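PDB 2BCO: succinylglutamate desuccinylase from Vibrio parahaemolyticus, which probably hydrolyses N-succinyl-L-glutamate to succinate and L-glutamate, the last step of arginine breakdown by the AST pathway, with the help of a bound zinc ion. Local coordinates for residues E110-L115 against T124-I129; C257-V262 against V330-E335. All blocks are in the same frame, centred on the assembly; numbering follows the deposited sequence.

Overall arrangement
Following the chain from the N terminus, interaction 1 comes first. It closes a short loop within the catalytic domain, where 110-115, in the connection after helix 98-102, folds back onto the first turn of helix 125-141 with only eight residues between the segments. Interaction 2 follows in series, without nesting or crossing. It is a long-range closure, with 67 residues, many of them in strands, between its segments. The two contacts lie on opposite sides of the chain's centre, their own centres about 31 Å apart. Interaction 1 joins a loop near the zinc site to helix 125-141; interaction 2 joins strand 258-267 to strand 322-335, with much of the barrel-sandwich hybrid region between them in sequence.

Interaction 1: residues E110-L115 against T124-I129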
ATOM      1  N   GLU A 110       7.498  11.561  12.409  1.00 17.57           N
ATOM      2  CA  GLU A 110       6.337  11.931  11.599  1.00 17.95           C
ATOM      3  C   GLU A 110       5.890  10.790  10.669  1.00 14.12           C
ATOM      4  O   GLU A 110       6.701   9.966  10.264  1.00 12.64           O
ATOM      5  CB  GLU A 110       6.677  13.167  10.769  1.00 25.75           C
ATOM      6  CG  GLU A 110       5.514  14.102  10.545  1.00 31.88           C
ATOM      7  CD  GLU A 110       5.804  15.131   9.473  1.00 32.04           C
ATOM      8  OE1 GLU A 110       6.942  15.631   9.447  1.00 33.19           O
ATOM      9  OE2 GLU A 110       4.899  15.441   8.666  1.00 32.70           O
ATOM     10  N   ASN A 111       4.602  10.755  10.343  1.00 15.55           N
ATOM     11  CA  ASN A 111       4.028   9.731   9.460  1.00 12.55           C
ATOM     12  C   ASN A 111       4.795   9.720   8.137  1.00 11.79           C
ATOM     13  O   ASN A 111       4.705  10.657   7.353  1.00 11.47           O
ATOM     14  CB  ASN A 111       2.553  10.052   9.186  1.00 12.18           C
ATOM     15  CG  ASN A 111       1.833   8.965   8.373  1.00 13.12           C
ATOM     16  OD1 ASN A 111       2.451   8.110   7.741  1.00 12.40           O
ATOM     17  ND2 ASN A 111       0.518   9.017   8.387  1.00 15.49           N
ATOM     18  N   LEU A 112       5.531   8.648   7.882  1.00  9.39           N
ATOM     19  CA  LEU A 112       6.326   8.549   6.666  1.00 11.57           C
ATOM     20  C   LEU A 112       5.474   8.678   5.387  1.00 10.31           C
ATOM     21  O   LEU A 112       5.926   9.211   4.374  1.00 10.46           O
ATOM     22  CB  LEU A 112       7.072   7.207   6.658  1.00  9.58           C
ATOM     23  CG  LEU A 112       8.394   7.055   5.905  1.00 14.20           C
ATOM     24  CD1 LEU A 112       8.759   5.574   5.830  1.00 13.86           C
ATOM     25  CD2 LEU A 112       8.290   7.626   4.520  1.00 13.01           C
ATOM     26  N   ASN A 113       4.232   8.213   5.441  1.00 13.88           N
ATOM     27  CA  ASN A 113       3.388   8.243   4.260  1.00 13.89           C
ATOM     28  C   ASN A 113       2.658   9.549   3.957  1.00 15.00           C
ATOM     29  O   ASN A 113       1.637   9.551   3.276  1.00 18.68           O
ATOM     30  CB  ASN A 113       2.410   7.071   4.309  1.00 11.79           C
ATOM     31  CG  ASN A 113       2.221   6.429   2.959  1.00 13.02           C
ATOM     32  OD1 ASN A 113       3.142   6.401   2.140  1.00 13.59           O
ATOM     33  ND2 ASN A 113       1.038   5.898   2.721  1.00 12.05           N
ATOM     34  N   ARG A 114       3.205  10.656   4.449  1.00 11.85           N
ATOM     35  CA  ARG A 114       2.661  11.984   4.201  1.00 13.79           C
ATOM     36  C   ARG A 114       3.788  12.871   3.677  1.00 11.36           C
ATOM     37  O   ARG A 114       3.596  14.052   3.415  1.00 11.00           O
ATOM     38  CB  ARG A 114       2.106  12.587   5.492  1.00 29.86           C
ATOM     39  CG  ARG A 114       0.653  12.236   5.763  1.00 41.69           C
ATOM     40  CD  ARG A 114       0.244  12.567   7.197  1.00 49.78           C
ATOM     41  NE  ARG A 114      -1.095  12.067   7.508  1.00 58.11           N
ATOM     42  CZ  ARG A 114      -1.572  11.901   8.740  1.00 61.93           C
ATOM     43  NH1 ARG A 114      -0.821  12.192   9.794  1.00 65.07           N
ATOM     44  NH2 ARG A 114      -2.801  11.434   8.920  1.00 65.75           N
ATOM     45  N   LEU A 115       4.959  12.274   3.500  1.00 15.60           N
ATOM     46  CA  LEU A 115       6.150  13.008   3.091  1.00 12.10           C
ATOM     47  C   LEU A 115       6.629  12.875   1.657  1.00 12.48           C
ATOM     48  O   LEU A 115       7.761  13.243   1.362  1.00 14.60           O
ATOM     49  CB  LEU A 115       7.297  12.625   4.024  1.00  8.25           C
ATOM     50  CG  LEU A 115       6.962  12.743   5.513  1.00  8.05           C
ATOM     51  CD1 LEU A 115       8.143  12.293   6.353  1.00  5.08           C
ATOM     52  CD2 LEU A 115       6.601  14.191   5.825  1.00  8.76           C
ATOM     53  N   THR A 124      12.971  15.572   9.475  1.00 18.80           N
ATOM     54  CA  THR A 124      12.624  14.491  10.410  1.00 16.82           C
ATOM     55  C   THR A 124      13.310  13.211   9.963  1.00 17.35           C
ATOM     56  O   THR A 124      13.799  13.133   8.842  1.00 21.42           O
ATOM     57  CB  THR A 124      11.087  14.216  10.467  1.00 14.22           C
ATOM     58  OG1 THR A 124      10.616  13.769   9.183  1.00 10.75           O
ATOM     59  CG2 THR A 124      10.333  15.470  10.904  1.00  9.95           C
ATOM     60  N   LYS A 125      13.359  12.204  10.828  1.00 18.57           N
ATOM     61  CA  LYS A 125      13.976  10.938  10.435  1.00 16.97           C
ATOM     62  C   LYS A 125      13.228  10.395   9.216  1.00 16.02           C
ATOM     63  O   LYS A 125      13.833   9.884   8.277  1.00 17.13           O
ATOM     64  CB  LYS A 125      13.897   9.905  11.562  1.00 19.22           C
ATOM     65  CG  LYS A 125      14.738  10.209  12.773  1.00 23.22           C
ATOM     66  CD  LYS A 125      14.748   9.026  13.741  1.00 27.04           C
ATOM     67  CE  LYS A 125      15.506   9.358  15.027  1.00 27.71           C
ATOM     68  NZ  LYS A 125      16.892   9.834  14.747  1.00 27.97           N
ATOM     69  N   GLU A 126      11.907  10.513   9.231  1.00 18.17           N
ATOM     70  CA  GLU A 126      11.106  10.010   8.120  1.00 18.65           C
ATOM     71  C   GLU A 126      11.310  10.782   6.806  1.00 19.86           C
ATOM     72  O   GLU A 126      11.202  10.207   5.719  1.00 20.24           O
ATOM     73  CB  GLU A 126       9.630   9.990   8.522  1.00 15.09           C
ATOM     74  CG  GLU A 126       9.257   8.872   9.512  1.00 17.76           C
ATOM     75  CD  GLU A 126       9.643   9.157  10.974  1.00 20.10           C
ATOM     76  OE1 GLU A 126       9.768  10.340  11.357  1.00 18.33           O
ATOM     77  OE2 GLU A 126       9.794   8.186  11.750  1.00 17.43           O
ATOM     78  N   LEU A 127      11.632  12.073   6.899  1.00 15.73           N
ATOM     79  CA  LEU A 127      11.842  12.870   5.694  1.00 14.82           C
ATOM     80  C   LEU A 127      13.029  12.309   4.914  1.00 12.73           C
ATOM     81  O   LEU A 127      12.947  12.083   3.699  1.00 11.37           O
ATOM     82  CB  LEU A 127      12.113  14.341   6.047  1.00 23.96           C
ATOM     83  CG  LEU A 127      11.516  15.423   5.129  1.00 26.59           C
ATOM     84  CD1 LEU A 127      12.399  16.673   5.170  1.00 27.12           C
ATOM     85  CD2 LEU A 127      11.405  14.925   3.705  1.00 24.21           C
ATOM     86  N   ALA A 128      14.129  12.093   5.627  1.00 15.31           N
ATOM     87  CA  ALA A 128      15.345  11.554   5.036  1.00 17.66           C
ATOM     88  C   ALA A 128      15.079  10.180   4.431  1.00 17.74           C
ATOM     89  O   ALA A 128      15.629   9.842   3.381  1.00 19.55           O
ATOM     90  CB  ALA A 128      16.446  11.458   6.090  1.00 12.96           C
ATOM     91  N   ILE A 129      14.239   9.392   5.099  1.00 13.53           N
ATOM     92  CA  ILE A 129      13.887   8.064   4.616  1.00 13.51           C
ATOM     93  C   ILE A 129      13.116   8.219   3.301  1.00 12.92           C
ATOM     94  O   ILE A 129      13.453   7.602   2.294  1.00 12.90           O
ATOM     95  CB  ILE A 129      12.975   7.303   5.625  1.00 23.03           C
ATOM     96  CG1 ILE A 129      13.662   7.183   6.988  1.00 22.67           C
ATOM     97  CG2 ILE A 129      12.648   5.920   5.085  1.00 18.51           C
ATOM     98  CD1 ILE A 129      14.956   6.425   6.958  1.00 27.50           C
TER
HETATM   99  O   HOH W   1       9.096  15.803   8.043  1.00 33.15           O
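OE1 of Glu-126 is gripped by two backbone N-H groups, those of Glu-110 and Glu-109. The bond from Glu-110 N is 2.8 Å long and nearly straight at 163°, although this N-H arrives from well above the carboxylate plane. The other oxygen, OE2, takes bonds from Leu-108 N and His-97 NE2. A bend at chi2 (78°) folds the Glu-126 chain back toward the loop. Its aliphatic part is used as well: CD1 of Leu-115 rests against Glu-126 CB at 3.5 Å, and Leu-112 CB lies 4.0 Å from Glu-126 CG. One turn further along the helix, Leu-112 CD1 meets Ile-129 CG2 at 4.0 Å, the two side chains crossing at about a right angle.

Thr-124 is the N-cap of helix 125-141, its OG1 accepting from Leu-127 N at 3.0 Å. The same hydroxyl donates to a water (2.8 Å), which in turn donates to Glu-110 OE1 at 2.6 Å. Next to Leu-112, Asn-111 OD1 is hydrogen-bonded to NE2 of the zinc ligand His-63. With backbone N-H groups on both its oxygens, Glu-126 probably remains ionised, and its carboxylate ties the start of the helix to the backbone of residues 108-110.

Interaction 2: residues C257-V262 against V330-E335; sequences CIKYRV and VKTRFE
Val-330 lies crosswise against Arg-261 where two strands, 258-267 and 322-335, pair antiparallel and then diverge, with much of the barrel-sandwich hybrid region lying between them in sequence. The arginine chain runs extended from CG to NE, and the valine meets it at about a right angle. CG2 of Val-330 comes to 3.4 Å from Arg-261 CD and lies in the guanidinium plane at its edge, while Val-330 CB sits 3.8 Å from Arg-261 CG. A chi1 of 73° sets the arginine CG between its own backbone N and carbonyl carbon, and from there the chain passes across the valine. Tyr-341 of strand 338-341 touches both residues.

Lys-259 and Thr-332 also cross at about a right angle. The methyl CG2 of Thr-332 faces Lys-259 CB at 3.8 Å, and its OG1 is 3.6 Å from Lys-259 CG. Beyond this contact the lysine chain, bent at chi2 and chi4, turns back along its own strand, where NZ donates to Cys-257 O at 2.7 Å.

Tyr-260 points from the other side of the strand, its hydroxyl hydrogen-bonded to His-163 and its ring meeting Phe-284. Further along the strand pair, the backbone of Arg-261 bonds to that of Cys-328. Between 257-262 and 330-335 one backbone bond forms, from Val-330 N to Lys-259 O at 2.9 Å, with the donor tilted 32° from the carbonyl plane.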
ATOM      1  N   CYS A 257     -14.165  -7.009  -6.773  1.00 14.22           N
ATOM      2  CA  CYS A 257     -14.080  -6.329  -5.488  1.00 15.36           C
ATOM      3  C   CYS A 257     -15.039  -5.144  -5.575  1.00 13.47           C
ATOM      4  O   CYS A 257     -15.363  -4.682  -6.670  1.00 14.99           O
ATOM      5  CB  CYS A 257     -12.651  -5.833  -5.235  1.00 11.05           C
ATOM      6  SG  CYS A 257     -11.994  -4.709  -6.490  1.00 18.30           S
ATOM      7  N   ILE A 258     -15.513  -4.664  -4.435  1.00 11.29           N
ATOM      8  CA  ILE A 258     -16.414  -3.524  -4.443  1.00 13.41           C
ATOM      9  C   ILE A 258     -15.606  -2.277  -4.830  1.00 14.54           C
ATOM     10  O   ILE A 258     -14.480  -2.090  -4.359  1.00 16.05           O
ATOM     11  CB  ILE A 258     -17.060  -3.339  -3.057  1.00 18.17           C
ATOM     12  CG1 ILE A 258     -17.873  -4.595  -2.708  1.00 17.35           C
ATOM     13  CG2 ILE A 258     -17.963  -2.100  -3.046  1.00 17.98           C
ATOM     14  CD1 ILE A 258     -18.272  -4.669  -1.255  1.00 14.54           C
ATOM     15  N   LYS A 259     -16.170  -1.447  -5.703  1.00 14.85           N
ATOM     16  CA  LYS A 259     -15.493  -0.235  -6.151  1.00 15.36           C
ATOM     17  C   LYS A 259     -16.143   0.967  -5.465  1.00 16.70           C
ATOM     18  O   LYS A 259     -17.368   1.124  -5.492  1.00 17.29           O
ATOM     19  CB  LYS A 259     -15.617  -0.079  -7.674  1.00 20.36           C
ATOM     20  CG  LYS A 259     -15.311  -1.333  -8.509  1.00 19.52           C
ATOM     21  CD  LYS A 259     -13.852  -1.776  -8.396  1.00 21.00           C
ATOM     22  CE  LYS A 259     -13.528  -2.914  -9.367  1.00 17.49           C
ATOM     23  NZ  LYS A 259     -14.381  -4.126  -9.161  1.00 15.11           N
ATOM     24  N   TYR A 260     -15.322   1.808  -4.844  1.00 10.20           N
ATOM     25  CA  TYR A 260     -15.814   2.993  -4.148  1.00  9.70           C
ATOM     26  C   TYR A 260     -15.235   4.240  -4.796  1.00  8.66           C
ATOM     27  O   TYR A 260     -14.209   4.177  -5.458  1.00 10.25           O
ATOM     28  CB  TYR A 260     -15.390   2.975  -2.674  1.00 12.28           C
ATOM     29  CG  TYR A 260     -16.143   2.004  -1.790  1.00 14.10           C
ATOM     30  CD1 TYR A 260     -17.402   2.325  -1.276  1.00 15.11           C
ATOM     31  CD2 TYR A 260     -15.601   0.767  -1.466  1.00 12.51           C
ATOM     32  CE1 TYR A 260     -18.102   1.430  -0.460  1.00 13.08           C
ATOM     33  CE2 TYR A 260     -16.291  -0.133  -0.650  1.00 14.12           C
ATOM     34  CZ  TYR A 260     -17.538   0.204  -0.152  1.00 13.72           C
ATOM     35  OH  TYR A 260     -18.216  -0.684   0.657  1.00 17.05           O
ATOM     36  N   ARG A 261     -15.911   5.367  -4.616  1.00  7.57           N
ATOM     37  CA  ARG A 261     -15.442   6.647  -5.133  1.00  9.49           C
ATOM     38  C   ARG A 261     -15.608   7.608  -3.968  1.00  9.91           C
ATOM     39  O   ARG A 261     -16.357   7.324  -3.033  1.00  6.69           O
ATOM     40  CB  ARG A 261     -16.279   7.125  -6.333  1.00 13.57           C
ATOM     41  CG  ARG A 261     -17.686   7.628  -6.005  1.00 15.09           C
ATOM     42  CD  ARG A 261     -18.374   8.191  -7.261  1.00 20.80           C
ATOM     43  NE  ARG A 261     -19.788   8.510  -7.057  1.00 20.36           N
ATOM     44  CZ  ARG A 261     -20.239   9.559  -6.378  1.00 21.96           C
ATOM     45  NH1 ARG A 261     -19.393  10.415  -5.826  1.00 22.61           N
ATOM     46  NH2 ARG A 261     -21.546   9.748  -6.245  1.00 25.43           N
ATOM     47  N   VAL A 262     -14.924   8.741  -4.013  1.00 15.62           N
ATOM     48  CA  VAL A 262     -15.041   9.700  -2.925  1.00 20.31           C
ATOM     49  C   VAL A 262     -16.266  10.612  -3.065  1.00 24.23           C
ATOM     50  O   VAL A 262     -16.308  11.481  -3.933  1.00 24.99           O
ATOM     51  CB  VAL A 262     -13.767  10.562  -2.829  1.00 18.21           C
ATOM     52  CG1 VAL A 262     -13.914  11.597  -1.716  1.00 18.68           C
ATOM     53  CG2 VAL A 262     -12.561   9.660  -2.588  1.00 17.44           C
ATOM     54  N   VAL A 330     -19.550   2.788  -6.502  1.00 19.21           N
ATOM     55  CA  VAL A 330     -19.719   3.489  -7.749  1.00 19.38           C
ATOM     56  C   VAL A 330     -19.891   2.565  -8.947  1.00 18.96           C
ATOM     57  O   VAL A 330     -19.408   1.426  -8.956  1.00 17.97           O
ATOM     58  CB  VAL A 330     -18.561   4.458  -7.998  1.00 35.50           C
ATOM     59  CG1 VAL A 330     -17.288   3.707  -8.300  1.00 35.66           C
ATOM     60  CG2 VAL A 330     -18.942   5.409  -9.125  1.00 43.04           C
ATOM     61  N   LYS A 331     -20.615   3.062  -9.944  1.00 22.04           N
ATOM     62  CA  LYS A 331     -20.860   2.305 -11.157  1.00 21.96           C
ATOM     63  C   LYS A 331     -19.608   2.479 -11.992  1.00 19.50           C
ATOM     64  O   LYS A 331     -19.275   3.586 -12.412  1.00 20.15           O
ATOM     65  CB  LYS A 331     -22.083   2.851 -11.902  1.00 28.53           C
ATOM     66  CG  LYS A 331     -22.556   1.931 -13.022  1.00 34.04           C
ATOM     67  CD  LYS A 331     -23.744   2.497 -13.790  1.00 35.20           C
ATOM     68  CE  LYS A 331     -24.217   1.511 -14.846  1.00 35.85           C
ATOM     69  NZ  LYS A 331     -23.121   1.128 -15.781  1.00 37.55           N
ATOM     70  N   THR A 332     -18.921   1.374 -12.240  1.00 17.70           N
ATOM     71  CA  THR A 332     -17.677   1.420 -12.978  1.00 16.09           C
ATOM     72  C   THR A 332     -17.657   0.647 -14.293  1.00 17.20           C
ATOM     73  O   THR A 332     -18.569  -0.115 -14.605  1.00 18.49           O
ATOM     74  CB  THR A 332     -16.548   0.904 -12.078  1.00 15.53           C
ATOM     75  OG1 THR A 332     -16.858  -0.436 -11.644  1.00 11.07           O
ATOM     76  CG2 THR A 332     -16.395   1.818 -10.861  1.00 10.40           C
ATOM     77  N   ARG A 333     -16.587   0.856 -15.048  1.00 11.06           N
ATOM     78  CA  ARG A 333     -16.388   0.200 -16.325  1.00 12.43           C
ATOM     79  C   ARG A 333     -14.953   0.469 -16.752  1.00 12.06           C
ATOM     80  O   ARG A 333     -14.247   1.241 -16.107  1.00 11.49           O
ATOM     81  CB  ARG A 333     -17.355   0.776 -17.367  1.00 19.35           C
ATOM     82  CG  ARG A 333     -17.192   2.289 -17.603  1.00 20.25           C
ATOM     83  CD  ARG A 333     -18.291   2.850 -18.509  1.00 22.71           C
ATOM     84  NE  ARG A 333     -17.881   4.105 -19.136  1.00 25.02           N
ATOM     85  CZ  ARG A 333     -17.781   5.262 -18.497  1.00 29.22           C
ATOM     86  NH1 ARG A 333     -18.075   5.336 -17.201  1.00 33.64           N
ATOM     87  NH2 ARG A 333     -17.362   6.337 -19.144  1.00 29.93           N
ATOM     88  N   PHE A 334     -14.526  -0.170 -17.834  1.00 13.70           N
ATOM     89  CA  PHE A 334     -13.188   0.023 -18.371  1.00 14.47           C
ATOM     90  C   PHE A 334     -13.260   0.815 -19.672  1.00 18.34           C
ATOM     91  O   PHE A 334     -13.881   0.382 -20.648  1.00 19.56           O
ATOM     92  CB  PHE A 334     -12.504  -1.322 -18.638  1.00 14.05           C
ATOM     93  CG  PHE A 334     -11.686  -1.828 -17.482  1.00 15.98           C
ATOM     94  CD1 PHE A 334     -10.485  -1.206 -17.139  1.00 14.95           C
ATOM     95  CD2 PHE A 334     -12.126  -2.904 -16.714  1.00 13.05           C
ATOM     96  CE1 PHE A 334      -9.729  -1.657 -16.051  1.00 17.09           C
ATOM     97  CE2 PHE A 334     -11.384  -3.363 -15.629  1.00 14.17           C
ATOM     98  CZ  PHE A 334     -10.183  -2.737 -15.290  1.00 15.35           C
ATOM     99  N   GLU A 335     -12.641   1.988 -19.675  1.00 19.63           N
ATOM    100  CA  GLU A 335     -12.605   2.816 -20.863  1.00 21.07           C
ATOM    101  C   GLU A 335     -11.150   2.918 -21.288  1.00 21.41           C
ATOM    102  O   GLU A 335     -10.324   3.502 -20.588  1.00 20.16           O
ATOM    103  CB  GLU A 335     -13.177   4.204 -20.583  1.00 29.28           C
ATOM    104  CG  GLU A 335     -13.303   5.057 -21.847  1.00 36.13           C
ATOM    105  CD  GLU A 335     -14.035   6.367 -21.617  1.00 38.87           C
ATOM    106  OE1 GLU A 335     -14.213   7.129 -22.592  1.00 42.61           O
ATOM    107  OE2 GLU A 335     -14.431   6.639 -20.464  1.00 41.10           O
TER